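Local coordinates for protein ornithine decarboxylase (Entamoeba histolytica, PDB 4AIB) that probably catalyses the pyridoxal 5'-phosphate-dependent decarboxylation of L-ornithine, the step that makes putrescine for polyamine synthesis, as a homodimer, at residues L108-D122 against K132-M144. Residues are numbered along the deposited sequence; the frame is centred on the assembly and turned at random.
Sequences LIEASHLGINHTIVD and KYAPKMGIMIRIM
Met137 packs against Leu108 and Thr119, between helix 105-114 and the start of strand 118-121, a place that suits a long, flexible, unbranched side chain. Its SD sits 3.7 Å from Thr119 CG2 and 3.9 Å from Leu108 CD1, and the bend at chi3 (-70°) turns CE toward Ser112 N and Ile116 O. Thr119 suits both surroundings: its methyl touches the sulfur while OG1 is held by Tyr98 O and Lys103 NZ. Beside Met137, the small methyl of Ala134, just past helix 124-133, fits against Ser112 CB (3.8 Å). Farther out, Ile109 CD1 comes obliquely to Tyr133 CD1 (3.8 Å), and both residues also pack on the second subunit. Along the strands, the beta-branched Val121 and Ile139 meet on the side of helix 124-133, CB to CG2 at 3.8 Å, whereas on the other face Ile120 CG1 rests on Met140 CB. Five backbone hydrogen bonds join the parallel strands, from Gly138 N to Asn117 O (2.7 Å), bent to 144° with the donor above the carbonyl plane, through to the straighter Arg142 N to Val121 O (160°). At the polar edge Asp122, its CB on Arg142 CB, gives OD2 to Gly159 N and to a salt bridge with Arg277 of the second subunit. In this TIM-barrel domain, apolar contacts seat helix 105-114 against the beta-alpha-beta unit 118-143, backbone bonds set the strand register, and the buried Asp122 carboxylate ties the strand end to the dimer partner.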
loop_
_atom_site.group_PDB
_atom_site.type_symbol
_atom_site.label_atom_id
_atom_site.label_comp_id
_atom_site.label_asym_id
_atom_site.label_seq_id
_atom_site.Cartn_x
_atom_site.Cartn_y
_atom_site.Cartn_z
ATOM N N LEU A 108 10.829 -18.107 -12.369
ATOM C CA LEU A 108 12.062 -18.865 -12.140
ATOM C C LEU A 108 12.664 -19.369 -13.452
ATOM O O LEU A 108 13.883 -19.330 -13.638
ATOM C CB LEU A 108 11.807 -20.032 -11.176
ATOM C CG LEU A 108 12.951 -20.985 -10.803
ATOM C CD1 LEU A 108 14.120 -20.257 -10.154
ATOM C CD2 LEU A 108 12.437 -22.089 -9.891
ATOM N N ILE A 109 11.801 -19.836 -14.353
ATOM C CA ILE A 109 12.216 -20.290 -15.681
ATOM C C ILE A 109 12.786 -19.121 -16.491
ATOM O O ILE A 109 13.866 -19.232 -17.077
ATOM C CB ILE A 109 11.053 -20.982 -16.434
ATOM C CG1 ILE A 109 10.657 -22.283 -15.723
ATOM C CG2 ILE A 109 11.430 -21.274 -17.881
ATOM C CD1 ILE A 109 9.282 -22.808 -16.089
ATOM N N GLU A 110 12.065 -18.000 -16.495
ATOM C CA GLU A 110 12.475 -16.798 -17.226
ATOM C C GLU A 110 13.805 -16.228 -16.729
ATOM O O GLU A 110 14.620 -15.761 -17.529
ATOM C CB GLU A 110 11.370 -15.733 -17.171
ATOM C CG GLU A 110 11.619 -14.486 -18.016
ATOM C CD GLU A 110 11.677 -14.757 -19.511
ATOM O OE1 GLU A 110 11.126 -15.781 -19.973
ATOM O OE2 GLU A 110 12.274 -13.932 -20.235
ATOM N N ALA A 111 14.018 -16.280 -15.415
ATOM C CA ALA A 111 15.263 -15.816 -14.800
ATOM C C ALA A 111 16.467 -16.628 -15.276
ATOM O O ALA A 111 17.544 -16.075 -15.510
ATOM C CB ALA A 111 15.158 -15.855 -13.282
ATOM N N SER A 112 16.271 -17.938 -15.423
ATOM C CA SER A 112 17.307 -18.834 -15.933
ATOM C C SER A 112 17.670 -18.500 -17.381
ATOM O O SER A 112 18.840 -18.565 -17.761
ATOM C CB SER A 112 16.857 -20.292 -15.823
ATOM O OG SER A 112 17.890 -21.181 -16.214
ATOM N N HIS A 113 16.661 -18.139 -18.174
ATOM C CA HIS A 113 16.855 -17.750 -19.571
ATOM C C HIS A 113 17.480 -16.389 -19.700
ATOM O O HIS A 113 18.190 -16.112 -20.670
ATOM C CB HIS A 113 15.536 -17.791 -20.337
ATOM C CG HIS A 113 14.915 -19.169 -20.420
ATOM N ND1 HIS A 113 15.639 -20.278 -20.661
ATOM C CD2 HIS A 113 13.589 -19.582 -20.304
ATOM C CE1 HIS A 113 14.824 -21.349 -20.683
ATOM N NE2 HIS A 113 13.569 -20.921 -20.468
ATOM N N LEU A 114 17.217 -15.526 -18.722
ATOM C CA LEU A 114 17.797 -14.184 -18.694
ATOM C C LEU A 114 19.251 -14.184 -18.225
ATOM O O LEU A 114 19.985 -13.228 -18.474
ATOM C CB LEU A 114 16.942 -13.242 -17.838
ATOM C CG LEU A 114 15.997 -12.265 -18.553
ATOM C CD1 LEU A 114 15.322 -12.865 -19.782
ATOM C CD2 LEU A 114 14.955 -11.736 -17.578
ATOM N N GLY A 115 19.657 -15.260 -17.554
ATOM C CA GLY A 115 21.047 -15.439 -17.143
ATOM C C GLY A 115 21.291 -15.369 -15.647
ATOM O O GLY A 115 22.441 -15.311 -15.207
ATOM N N ILE A 116 20.210 -15.373 -14.866
ATOM C CA ILE A 116 20.299 -15.331 -13.405
ATOM C C ILE A 116 20.812 -16.670 -12.877
ATOM O O ILE A 116 20.336 -17.732 -13.283
ATOM C CB ILE A 116 18.941 -14.961 -12.754
ATOM C CG1 ILE A 116 18.407 -13.629 -13.310
ATOM C CG2 ILE A 116 19.042 -14.928 -11.231
ATOM C CD1 ILE A 116 19.337 -12.438 -13.156
ATOM N N ASN A 117 21.786 -16.599 -11.972
ATOM C CA ASN A 117 22.508 -17.776 -11.498
ATOM C C ASN A 117 22.547 -17.910 -9.969
ATOM O O ASN A 117 23.091 -18.882 -9.436
ATOM C CB ASN A 117 23.933 -17.760 -12.064
ATOM C CG ASN A 117 24.586 -19.129 -12.054
ATOM O OD1 ASN A 117 24.023 -20.105 -12.551
ATOM N ND2 ASN A 117 25.788 -19.205 -11.494
ATOM N N HIS A 118 21.969 -16.938 -9.265
ATOM C CA HIS A 118 21.989 -16.937 -7.801
ATOM C C HIS A 118 20.630 -16.696 -7.204
ATOM O O HIS A 118 19.972 -15.701 -7.514
ATOM C CB HIS A 118 23.000 -15.920 -7.276
ATOM C CG HIS A 118 24.391 -16.089 -7.847
ATOM N ND1 HIS A 118 25.111 -17.213 -7.677
ATOM C CD2 HIS A 118 25.183 -15.225 -8.600
ATOM C CE1 HIS A 118 26.300 -17.081 -8.291
ATOM N NE2 HIS A 118 26.345 -15.862 -8.854
ATOM N N THR A 119 20.202 -17.615 -6.339
ATOM C CA THR A 119 18.895 -17.527 -5.679
ATOM C C THR A 119 18.929 -18.070 -4.243
ATOM O O THR A 119 19.929 -18.647 -3.816
ATOM C CB THR A 119 17.789 -18.230 -6.502
ATOM O OG1 THR A 119 16.510 -17.950 -5.923
ATOM C CG2 THR A 119 18.008 -19.739 -6.548
ATOM N N ILE A 120 17.832 -17.879 -3.510
ATOM C CA ILE A 120 17.746 -18.279 -2.100
ATOM C C ILE A 120 16.615 -19.286 -1.856
ATOM O O ILE A 120 15.588 -19.260 -2.541
ATOM C CB ILE A 120 17.606 -17.046 -1.171
ATOM C CG1 ILE A 120 18.796 -16.095 -1.364
ATOM C CG2 ILE A 120 17.502 -17.464 0.293
ATOM C CD1 ILE A 120 18.639 -14.737 -0.713
ATOM N N VAL A 121 16.825 -20.174 -0.883
ATOM C CA VAL A 121 15.873 -21.227 -0.525
ATOM C C VAL A 121 15.750 -21.369 0.996
ATOM O O VAL A 121 16.745 -21.263 1.716
ATOM C CB VAL A 121 16.303 -22.581 -1.138
ATOM C CG1 VAL A 121 15.674 -23.755 -0.404
ATOM C CG2 VAL A 121 15.956 -22.634 -2.616
ATOM N N ASP A 122 14.528 -21.601 1.475
ATOM C CA ASP A 122 14.294 -21.939 2.885
ATOM C C ASP A 122 13.266 -23.065 3.084
ATOM O O ASP A 122 12.627 -23.164 4.138
ATOM C CB ASP A 122 13.943 -20.687 3.712
ATOM C CG ASP A 122 12.608 -20.061 3.323
ATOM O OD1 ASP A 122 12.117 -20.292 2.198
ATOM O OD2 ASP A 122 12.048 -19.317 4.156
ATOM N N LYS A 132 13.894 -29.092 -10.716
ATOM C CA LYS A 132 12.999 -29.514 -11.791
ATOM C C LYS A 132 12.979 -28.543 -12.977
ATOM O O LYS A 132 12.869 -28.972 -14.128
ATOM C CB LYS A 132 11.578 -29.713 -11.248
ATOM C CG LYS A 132 10.653 -30.500 -12.164
ATOM C CD LYS A 132 9.242 -30.569 -11.603
ATOM C CE LYS A 132 8.292 -31.232 -12.588
ATOM N NZ LYS A 132 6.885 -31.221 -12.100
ATOM N N TYR A 133 13.093 -27.246 -12.696
ATOM C CA TYR A 133 12.898 -26.219 -13.724
ATOM C C TYR A 133 14.161 -25.464 -14.139
ATOM O O TYR A 133 14.317 -25.114 -15.309
ATOM C CB TYR A 133 11.791 -25.243 -13.304
ATOM C CG TYR A 133 10.433 -25.898 -13.153
ATOM C CD1 TYR A 133 9.593 -26.074 -14.253
ATOM C CD2 TYR A 133 9.988 -26.345 -11.909
ATOM C CE1 TYR A 133 8.351 -26.676 -14.117
ATOM C CE2 TYR A 133 8.748 -26.949 -11.764
ATOM C CZ TYR A 133 7.934 -27.111 -12.870
ATOM O OH TYR A 133 6.702 -27.708 -12.728
ATOM N N ALA A 134 15.049 -25.211 -13.180
ATOM C CA ALA A 134 16.324 -24.540 -13.452
ATOM C C ALA A 134 17.435 -25.068 -12.534
ATOM O O ALA A 134 17.865 -24.369 -11.612
ATOM C CB ALA A 134 16.172 -23.032 -13.311
ATOM N N PRO A 135 17.910 -26.305 -12.792
ATOM C CA PRO A 135 18.822 -26.996 -11.873
ATOM C C PRO A 135 20.270 -26.495 -11.898
ATOM O O PRO A 135 21.107 -27.000 -11.146
ATOM C CB PRO A 135 18.750 -28.450 -12.344
ATOM C CG PRO A 135 18.458 -28.351 -13.802
ATOM C CD PRO A 135 17.645 -27.103 -14.006
ATOM N N LYS A 136 20.558 -25.512 -12.746
ATOM C CA LYS A 136 21.900 -24.936 -12.834
ATOM C C LYS A 136 22.070 -23.686 -11.968
ATOM O O LYS A 136 23.186 -23.185 -11.807
ATOM C CB LYS A 136 22.266 -24.635 -14.291
ATOM C CG LYS A 136 22.699 -25.859 -15.082
ATOM C CD LYS A 136 23.296 -25.469 -16.423
ATOM C CE LYS A 136 23.822 -26.688 -17.165
ATOM N NZ LYS A 136 24.411 -26.326 -18.484
ATOM N N MET A 137 20.965 -23.198 -11.408
ATOM C CA MET A 137 20.979 -22.007 -10.561
ATOM C C MET A 137 21.579 -22.313 -9.188
ATOM O O MET A 137 21.210 -23.298 -8.544
ATOM C CB MET A 137 19.565 -21.437 -10.418
ATOM C CG MET A 137 19.517 -19.953 -10.078
ATOM S SD MET A 137 17.863 -19.237 -10.195
ATOM C CE MET A 137 17.586 -19.253 -11.965
ATOM N N GLY A 138 22.513 -21.468 -8.761
ATOM C CA GLY A 138 23.144 -21.599 -7.448
ATOM C C GLY A 138 22.173 -21.281 -6.327
ATOM O O GLY A 138 21.377 -20.346 -6.433
ATOM N N ILE A 139 22.246 -22.061 -5.252
ATOM C CA ILE A 139 21.284 -21.969 -4.157
ATOM C C ILE A 139 21.935 -21.483 -2.863
ATOM O O ILE A 139 23.001 -21.959 -2.472
ATOM C CB ILE A 139 20.576 -23.324 -3.921
ATOM C CG1 ILE A 139 19.729 -23.699 -5.141
ATOM C CG2 ILE A 139 19.712 -23.286 -2.664
ATOM C CD1 ILE A 139 19.370 -25.167 -5.220
ATOM N N MET A 140 21.280 -20.526 -2.212
ATOM C CA MET A 140 21.717 -20.038 -0.913
ATOM C C MET A 140 20.704 -20.455 0.148
ATOM O O MET A 140 19.494 -20.316 -0.049
ATOM C CB MET A 140 21.873 -18.518 -0.941
ATOM C CG MET A 140 23.219 -18.030 -0.431
ATOM S SD MET A 140 23.363 -16.239 -0.276
ATOM C CE MET A 140 22.906 -15.674 -1.915
ATOM N N ILE A 141 21.199 -20.975 1.267
ATOM C CA ILE A 141 20.325 -21.445 2.342
ATOM C C ILE A 141 20.015 -20.322 3.338
ATOM O O ILE A 141 20.925 -19.676 3.862
ATOM C CB ILE A 141 20.891 -22.718 3.029
ATOM C CG1 ILE A 141 19.845 -23.349 3.957
ATOM C CG2 ILE A 141 22.208 -22.432 3.749
ATOM C CD1 ILE A 141 20.079 -24.819 4.243
ATOM N N ARG A 142 18.727 -20.079 3.576
ATOM C CA ARG A 142 18.307 -19.020 4.492
ATOM C C ARG A 142 18.174 -19.532 5.925
ATOM O O ARG A 142 17.398 -20.449 6.194
ATOM C CB ARG A 142 17.006 -18.355 4.022
ATOM C CG ARG A 142 16.569 -17.176 4.880
ATOM C CD ARG A 142 15.506 -16.333 4.197
ATOM N NE ARG A 142 15.064 -15.225 5.044
ATOM C CZ ARG A 142 14.284 -14.224 4.640
ATOM N NH1 ARG A 142 13.847 -14.168 3.388
ATOM N NH2 ARG A 142 13.942 -13.270 5.495
ATOM N N ILE A 143 18.940 -18.932 6.833
ATOM C CA ILE A 143 18.905 -19.287 8.254
ATOM C C ILE A 143 18.403 -18.113 9.104
ATOM O O ILE A 143 18.082 -17.047 8.571
ATOM C CB ILE A 143 20.281 -19.802 8.761
ATOM C CG1 ILE A 143 21.368 -18.723 8.658
ATOM C CG2 ILE A 143 20.702 -21.060 8.012
ATOM C CD1 ILE A 143 21.749 -18.096 9.984
ATOM N N MET A 144 18.333 -18.320 10.417
ATOM C CA MET A 144 17.909 -17.279 11.354
ATOM C C MET A 144 18.923 -17.098 12.479
ATOM O O MET A 144 19.029 -16.022 13.067
ATOM C CB MET A 144 16.531 -17.606 11.934
ATOM C CG MET A 144 15.384 -17.448 10.947
ATOM S SD MET A 144 13.824 -18.119 11.557
ATOM C CE MET A 144 13.385 -16.918 12.814
#